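Local coordinates for xylanase and alpha-amylase inhibitor protein (Scadoxus multiflorus, PDB 3MU7) that probably inhibits both xylanases and alpha-amylases, on a TIM-barrel scaffold of the glycosyl hydrolase 18 family, at residues W9-D23 with S49-C63. Numbering follows the deposited sequence.
Sequences WGQSFDERSLEATCD and SGHSPKGLEPQIKHC. With PO4 (phosphate ion), chain B.
W9, at the end of strand 5-9, lays its six-membered ring against the imidazole of H51 in an offset stack, centroids 4.4 Å apart and planes 23° from parallel. W9 CH2 lies over one face of the H51 ring and meets L56 CD2 at 3.6 Å, a reach that suits a broad ring fixed by its NE1 bond to R16 O. G10 has a backbone that calls for glycine, and G10 O accepts from S49 OG (2.7 Å) on a lone pair in the carbonyl plane. The F13 ring turns its edge to the carbonyls of S49 and G50; positive phi favours glycine at G50, where a side chain would be likely to strike the ring. E15 OE2 takes H51 NE2 at 2.7 Å on its anti side, while S12 N reaches the same oxygen from the opposite face. H51 ND1 donates to phosphate O1, an ion probably from the crystallisation liquor. An alanine in place of H51 would probably leave E15 OE2 and the phosphate without their imidazole donors and take away the stacking partner of the CH2 end of W9. L18 fits as a knob among L56, Q59, I60 and C63, its CG swung opposite the backbone N (chi1 176°). The long Q59 side chain brings OE1 to E19 N (2.9 Å, nearly straight), a first-turn N-H without a helical acceptor. Buried C22 and C63 meet between the helices, their disulfide tying them covalently. D23 OD1 accepts H62 NE2 at 2.6 Å on its syn side, carboxylate nearly perpendicular to the ring, and also pairs with K66. Helices 18-23 and 56-63, their axes nearly parallel (10°) and approaching to 8.5 Å, pack as neighbouring outer helices of a TIM barrel, here disulfide-linked.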
loop_
_atom_site.group_PDB
_atom_site.type_symbol
_atom_site.label_atom_id
_atom_site.label_comp_id
_atom_site.label_asym_id
_atom_site.label_seq_id
_atom_site.Cartn_x
_atom_site.Cartn_y
_atom_site.Cartn_z
ATOM N N TRP A 9 -0.862 -7.551 -2.352
ATOM C CA TRP A 9 -1.151 -8.980 -2.344
ATOM C C TRP A 9 -2.513 -9.172 -1.681
ATOM O O TRP A 9 -2.912 -8.365 -0.834
ATOM C CB TRP A 9 -0.059 -9.738 -1.573
ATOM C CG TRP A 9 -0.240 -11.223 -1.618
ATOM C CD1 TRP A 9 0.293 -12.077 -2.534
ATOM C CD2 TRP A 9 -1.038 -12.022 -0.733
ATOM N NE1 TRP A 9 -0.114 -13.367 -2.270
ATOM C CE2 TRP A 9 -0.937 -13.357 -1.178
ATOM C CE3 TRP A 9 -1.813 -11.744 0.399
ATOM C CZ2 TRP A 9 -1.598 -14.413 -0.542
ATOM C CZ3 TRP A 9 -2.474 -12.795 1.032
ATOM C CH2 TRP A 9 -2.352 -14.113 0.559
ATOM N N GLY A 10 -3.237 -10.220 -2.075
ATOM C CA GLY A 10 -4.486 -10.574 -1.410
ATOM C C GLY A 10 -5.725 -10.417 -2.264
ATOM O O GLY A 10 -6.835 -10.617 -1.776
ATOM N N GLN A 11 -5.525 -10.069 -3.537
ATOM C CA GLN A 11 -6.602 -9.694 -4.455
ATOM C C GLN A 11 -7.262 -10.842 -5.213
ATOM O O GLN A 11 -8.240 -10.613 -5.916
ATOM C CB GLN A 11 -6.102 -8.631 -5.448
ATOM C CG GLN A 11 -5.821 -7.266 -4.813
ATOM C CD GLN A 11 -4.634 -7.281 -3.850
ATOM O OE1 GLN A 11 -3.519 -7.648 -4.226
ATOM N NE2 GLN A 11 -4.867 -6.857 -2.614
ATOM N N SER A 12 -6.758 -12.067 -5.075
ATOM C CA SER A 12 -7.387 -13.197 -5.758
ATOM C C SER A 12 -7.167 -14.484 -5.003
ATOM O O SER A 12 -6.037 -14.820 -4.653
ATOM C CB SER A 12 -6.845 -13.370 -7.179
ATOM O OG SER A 12 -7.523 -14.445 -7.823
ATOM N N PHE A 13 -8.234 -15.249 -4.815
ATOM C CA PHE A 13 -8.114 -16.531 -4.146
ATOM C C PHE A 13 -7.061 -17.432 -4.794
ATOM O O PHE A 13 -6.393 -18.203 -4.105
ATOM C CB PHE A 13 -9.466 -17.243 -4.115
ATOM C CG PHE A 13 -9.447 -18.537 -3.353
ATOM C CD1 PHE A 13 -9.350 -18.533 -1.966
ATOM C CD2 PHE A 13 -9.526 -19.762 -4.017
ATOM C CE1 PHE A 13 -9.343 -19.732 -1.245
ATOM C CE2 PHE A 13 -9.510 -20.958 -3.305
ATOM C CZ PHE A 13 -9.421 -20.945 -1.923
ATOM N N ASP A 14 -6.929 -17.345 -6.114
ATOM C CA ASP A 14 -6.037 -18.242 -6.840
ATOM C C ASP A 14 -4.661 -17.660 -7.111
ATOM O O ASP A 14 -3.897 -18.234 -7.881
ATOM C CB ASP A 14 -6.689 -18.695 -8.139
ATOM C CG ASP A 14 -8.001 -19.382 -7.894
ATOM O OD1 ASP A 14 -8.019 -20.379 -7.151
ATOM O OD2 ASP A 14 -9.022 -18.893 -8.403
ATOM N N GLU A 15 -4.324 -16.546 -6.470
ATOM C CA GLU A 15 -3.033 -15.914 -6.711
ATOM C C GLU A 15 -1.875 -16.705 -6.102
ATOM O O GLU A 15 -2.047 -17.492 -5.165
ATOM C CB GLU A 15 -3.019 -14.480 -6.179
ATOM C CG GLU A 15 -2.926 -14.381 -4.667
ATOM C CD GLU A 15 -3.176 -12.969 -4.182
ATOM O OE1 GLU A 15 -2.379 -12.073 -4.539
ATOM O OE2 GLU A 15 -4.160 -12.760 -3.439
ATOM N N ARG A 16 -0.688 -16.458 -6.641
ATOM C CA ARG A 16 0.568 -16.921 -6.065
ATOM C C ARG A 16 0.573 -16.614 -4.562
ATOM O O ARG A 16 0.230 -15.495 -4.148
ATOM C CB ARG A 16 1.716 -16.188 -6.766
ATOM C CG ARG A 16 3.107 -16.472 -6.205
ATOM C CD ARG A 16 4.187 -15.648 -6.902
ATOM N NE ARG A 16 3.945 -14.212 -6.745
ATOM C CZ ARG A 16 4.547 -13.263 -7.456
ATOM N NH1 ARG A 16 5.452 -13.576 -8.380
ATOM N NH2 ARG A 16 4.231 -11.996 -7.246
ATOM N N SER A 17 0.961 -17.594 -3.747
ATOM C CA SER A 17 0.908 -17.457 -2.299
ATOM C C SER A 17 1.748 -16.282 -1.798
ATOM O O SER A 17 2.663 -15.813 -2.480
ATOM C CB SER A 17 1.385 -18.739 -1.622
ATOM O OG SER A 17 2.782 -18.865 -1.771
ATOM N N LEU A 18 1.453 -15.837 -0.586
ATOM C CA LEU A 18 2.218 -14.759 0.016
ATOM C C LEU A 18 3.691 -15.148 0.135
ATOM O O LEU A 18 4.577 -14.376 -0.238
ATOM C CB LEU A 18 1.636 -14.388 1.376
ATOM C CG LEU A 18 2.409 -13.327 2.167
ATOM C CD1 LEU A 18 2.583 -12.053 1.365
ATOM C CD2 LEU A 18 1.702 -13.033 3.463
ATOM N N GLU A 19 3.963 -16.352 0.636
ATOM C CA GLU A 19 5.353 -16.786 0.779
ATOM C C GLU A 19 6.074 -16.877 -0.575
ATOM O O GLU A 19 7.227 -16.461 -0.680
ATOM C CB GLU A 19 5.473 -18.079 1.598
ATOM C CG GLU A 19 4.740 -19.271 1.009
ATOM C CD GLU A 19 4.501 -20.400 2.000
ATOM O OE1 GLU A 19 4.888 -20.278 3.183
ATOM O OE2 GLU A 19 3.890 -21.409 1.588
ATOM N N ALA A 20 5.401 -17.379 -1.610
ATOM C CA ALA A 20 6.016 -17.452 -2.939
ATOM C C ALA A 20 6.225 -16.066 -3.549
ATOM O O ALA A 20 7.200 -15.825 -4.261
ATOM C CB ALA A 20 5.206 -18.339 -3.862
ATOM N N THR A 21 5.313 -15.150 -3.249
ATOM C CA THR A 21 5.451 -13.762 -3.683
ATOM C C THR A 21 6.746 -13.179 -3.117
ATOM O O THR A 21 7.562 -12.601 -3.844
ATOM C CB THR A 21 4.204 -12.965 -3.260
ATOM O OG1 THR A 21 3.081 -13.476 -3.982
ATOM C CG2 THR A 21 4.339 -11.481 -3.547
ATOM N N CYS A 22 6.968 -13.386 -1.826
ATOM C CA CYS A 22 8.200 -12.934 -1.202
ATOM C C CYS A 22 9.430 -13.632 -1.759
ATOM O O CYS A 22 10.464 -12.994 -1.938
ATOM C CB CYS A 22 8.109 -13.091 0.308
ATOM S SG CYS A 22 6.878 -11.953 0.943
ATOM N N ASP A 23 9.306 -14.922 -2.060
ATOM C CA ASP A 23 10.419 -15.707 -2.612
ATOM C C ASP A 23 10.881 -15.261 -3.996
ATOM O O ASP A 23 11.978 -15.611 -4.422
ATOM C CB ASP A 23 10.067 -17.195 -2.638
ATOM C CG ASP A 23 10.147 -17.833 -1.277
ATOM O OD1 ASP A 23 10.814 -17.274 -0.388
ATOM O OD2 ASP A 23 9.543 -18.913 -1.117
ATOM N N SER A 49 -9.777 -11.916 -0.272
ATOM C CA SER A 49 -10.124 -12.789 -1.398
ATOM C C SER A 49 -10.135 -14.272 -1.027
ATOM O O SER A 49 -9.656 -15.119 -1.783
ATOM C CB SER A 49 -9.197 -12.528 -2.591
ATOM O OG SER A 49 -9.190 -11.153 -2.925
ATOM N N GLY A 50 -10.674 -14.573 0.147
ATOM C CA GLY A 50 -10.855 -15.955 0.572
ATOM C C GLY A 50 -9.632 -16.644 1.136
ATOM O O GLY A 50 -9.733 -17.789 1.557
ATOM N N HIS A 51 -8.480 -15.973 1.161
ATOM C CA HIS A 51 -7.282 -16.563 1.767
ATOM C C HIS A 51 -7.505 -16.752 3.262
ATOM O O HIS A 51 -8.168 -15.941 3.895
ATOM C CB HIS A 51 -6.070 -15.652 1.568
ATOM C CG HIS A 51 -5.668 -15.462 0.139
ATOM N ND1 HIS A 51 -5.311 -16.505 -0.687
ATOM C CD2 HIS A 51 -5.531 -14.335 -0.598
ATOM C CE1 HIS A 51 -4.982 -16.028 -1.875
ATOM N NE2 HIS A 51 -5.106 -14.712 -1.845
ATOM N N SER A 52 -6.951 -17.818 3.828
ATOM C CA SER A 52 -7.056 -18.048 5.265
ATOM C C SER A 52 -6.228 -17.029 6.055
ATOM O O SER A 52 -5.004 -17.005 5.925
ATOM C CB SER A 52 -6.594 -19.462 5.601
ATOM O OG SER A 52 -6.386 -19.586 6.994
ATOM N N PRO A 53 -6.886 -16.195 6.881
ATOM C CA PRO A 53 -6.095 -15.209 7.630
ATOM C C PRO A 53 -5.102 -15.858 8.590
ATOM O O PRO A 53 -3.938 -15.460 8.626
ATOM C CB PRO A 53 -7.153 -14.401 8.390
ATOM C CG PRO A 53 -8.398 -14.577 7.599
ATOM C CD PRO A 53 -8.335 -15.974 7.044
ATOM N N LYS A 54 -5.534 -16.867 9.345
ATOM C CA LYS A 54 -4.627 -17.536 10.273
ATOM C C LYS A 54 -3.471 -18.193 9.520
ATOM O O LYS A 54 -2.336 -18.196 9.997
ATOM C CB LYS A 54 -5.373 -18.560 11.138
ATOM C CG LYS A 54 -6.431 -17.967 12.069
ATOM C CD LYS A 54 -5.813 -17.215 13.246
ATOM C CE LYS A 54 -6.859 -16.897 14.311
ATOM N NZ LYS A 54 -6.252 -16.291 15.534
ATOM N N GLY A 55 -3.764 -18.723 8.333
ATOM C CA GLY A 55 -2.755 -19.355 7.488
ATOM C C GLY A 55 -1.680 -18.401 6.992
ATOM O O GLY A 55 -0.616 -18.833 6.558
ATOM N N LEU A 56 -1.947 -17.100 7.058
ATOM C CA LEU A 56 -0.939 -16.117 6.682
ATOM C C LEU A 56 0.200 -16.024 7.676
ATOM O O LEU A 56 1.286 -15.598 7.303
ATOM C CB LEU A 56 -1.552 -14.726 6.483
ATOM C CG LEU A 56 -2.546 -14.540 5.335
ATOM C CD1 LEU A 56 -2.856 -13.062 5.149
ATOM C CD2 LEU A 56 -2.027 -15.143 4.041
ATOM N N GLU A 57 -0.037 -16.402 8.933
ATOM C CA GLU A 57 0.976 -16.247 9.968
ATOM C C GLU A 57 2.385 -16.721 9.543
ATOM O O GLU A 57 3.324 -15.920 9.554
ATOM C CB GLU A 57 0.553 -16.893 11.296
ATOM C CG GLU A 57 1.646 -16.767 12.350
ATOM C CD GLU A 57 1.314 -17.371 13.694
ATOM O OE1 GLU A 57 0.164 -17.782 13.925
ATOM O OE2 GLU A 57 2.232 -17.407 14.537
ATOM N N PRO A 58 2.547 -18.014 9.168
ATOM C CA PRO A 58 3.908 -18.447 8.825
ATOM C C PRO A 58 4.432 -17.818 7.539
ATOM O O PRO A 58 5.640 -17.672 7.375
ATOM C CB PRO A 58 3.765 -19.966 8.661
ATOM C CG PRO A 58 2.337 -20.188 8.367
ATOM C CD PRO A 58 1.601 -19.148 9.158
ATOM N N GLN A 59 3.523 -17.444 6.644
ATOM C CA GLN A 59 3.920 -16.826 5.382
ATOM C C GLN A 59 4.452 -15.410 5.593
ATOM O O GLN A 59 5.444 -15.012 4.972
ATOM C CB GLN A 59 2.758 -16.821 4.403
ATOM C CG GLN A 59 2.160 -18.186 4.133
ATOM C CD GLN A 59 1.271 -18.132 2.916
ATOM O OE1 GLN A 59 1.749 -17.904 1.809
ATOM N NE2 GLN A 59 -0.042 -18.285 3.116
ATOM N N ILE A 60 3.794 -14.663 6.475
ATOM C CA ILE A 60 4.260 -13.339 6.871
ATOM C C ILE A 60 5.664 -13.457 7.471
ATOM O O ILE A 60 6.581 -12.715 7.104
ATOM C CB ILE A 60 3.298 -12.698 7.901
ATOM C CG1 ILE A 60 1.963 -12.337 7.248
ATOM C CG2 ILE A 60 3.921 -11.459 8.519
ATOM C CD1 ILE A 60 0.811 -12.215 8.235
ATOM N N LYS A 61 5.833 -14.406 8.392
ATOM C CA LYS A 61 7.127 -14.608 9.038
ATOM C C LYS A 61 8.197 -14.996 8.026
ATOM O O LYS A 61 9.331 -14.534 8.105
ATOM C CB LYS A 61 7.029 -15.653 10.151
ATOM C CG LYS A 61 6.201 -15.206 11.336
ATOM C CD LYS A 61 6.028 -16.358 12.318
ATOM C CE LYS A 61 5.143 -15.979 13.481
ATOM N NZ LYS A 61 4.989 -17.125 14.427
ATOM N N HIS A 62 7.835 -15.837 7.065
ATOM C CA HIS A 62 8.780 -16.202 6.022
ATOM C C HIS A 62 9.216 -14.966 5.220
ATOM O O HIS A 62 10.404 -14.749 4.980
ATOM C CB HIS A 62 8.212 -17.258 5.081
ATOM C CG HIS A 62 9.139 -17.575 3.954
ATOM N ND1 HIS A 62 10.314 -18.266 4.145
ATOM C CD2 HIS A 62 9.099 -17.259 2.640
ATOM C CE1 HIS A 62 10.949 -18.385 2.993
ATOM N NE2 HIS A 62 10.235 -17.775 2.065
ATOM N N CYS A 63 8.244 -14.152 4.810
ATOM C CA CYS A 63 8.519 -12.890 4.125
ATOM C C CYS A 63 9.497 -12.034 4.920
ATOM O O CYS A 63 10.487 -11.539 4.371
ATOM C CB CYS A 63 7.223 -12.121 3.911
ATOM S SG CYS A 63 6.171 -12.831 2.625
HETATM P P PO4 B . -4.827 -19.526 1.106
HETATM O O1 PO4 B . -5.540 -19.116 -0.153
HETATM O O2 PO4 B . -3.896 -20.675 0.801
HETATM O O3 PO4 B . -3.998 -18.353 1.573
HETATM O O4 PO4 B . -5.836 -19.927 2.152
HETATM O O HOH W 1 -1.048 -17.522 0.516
#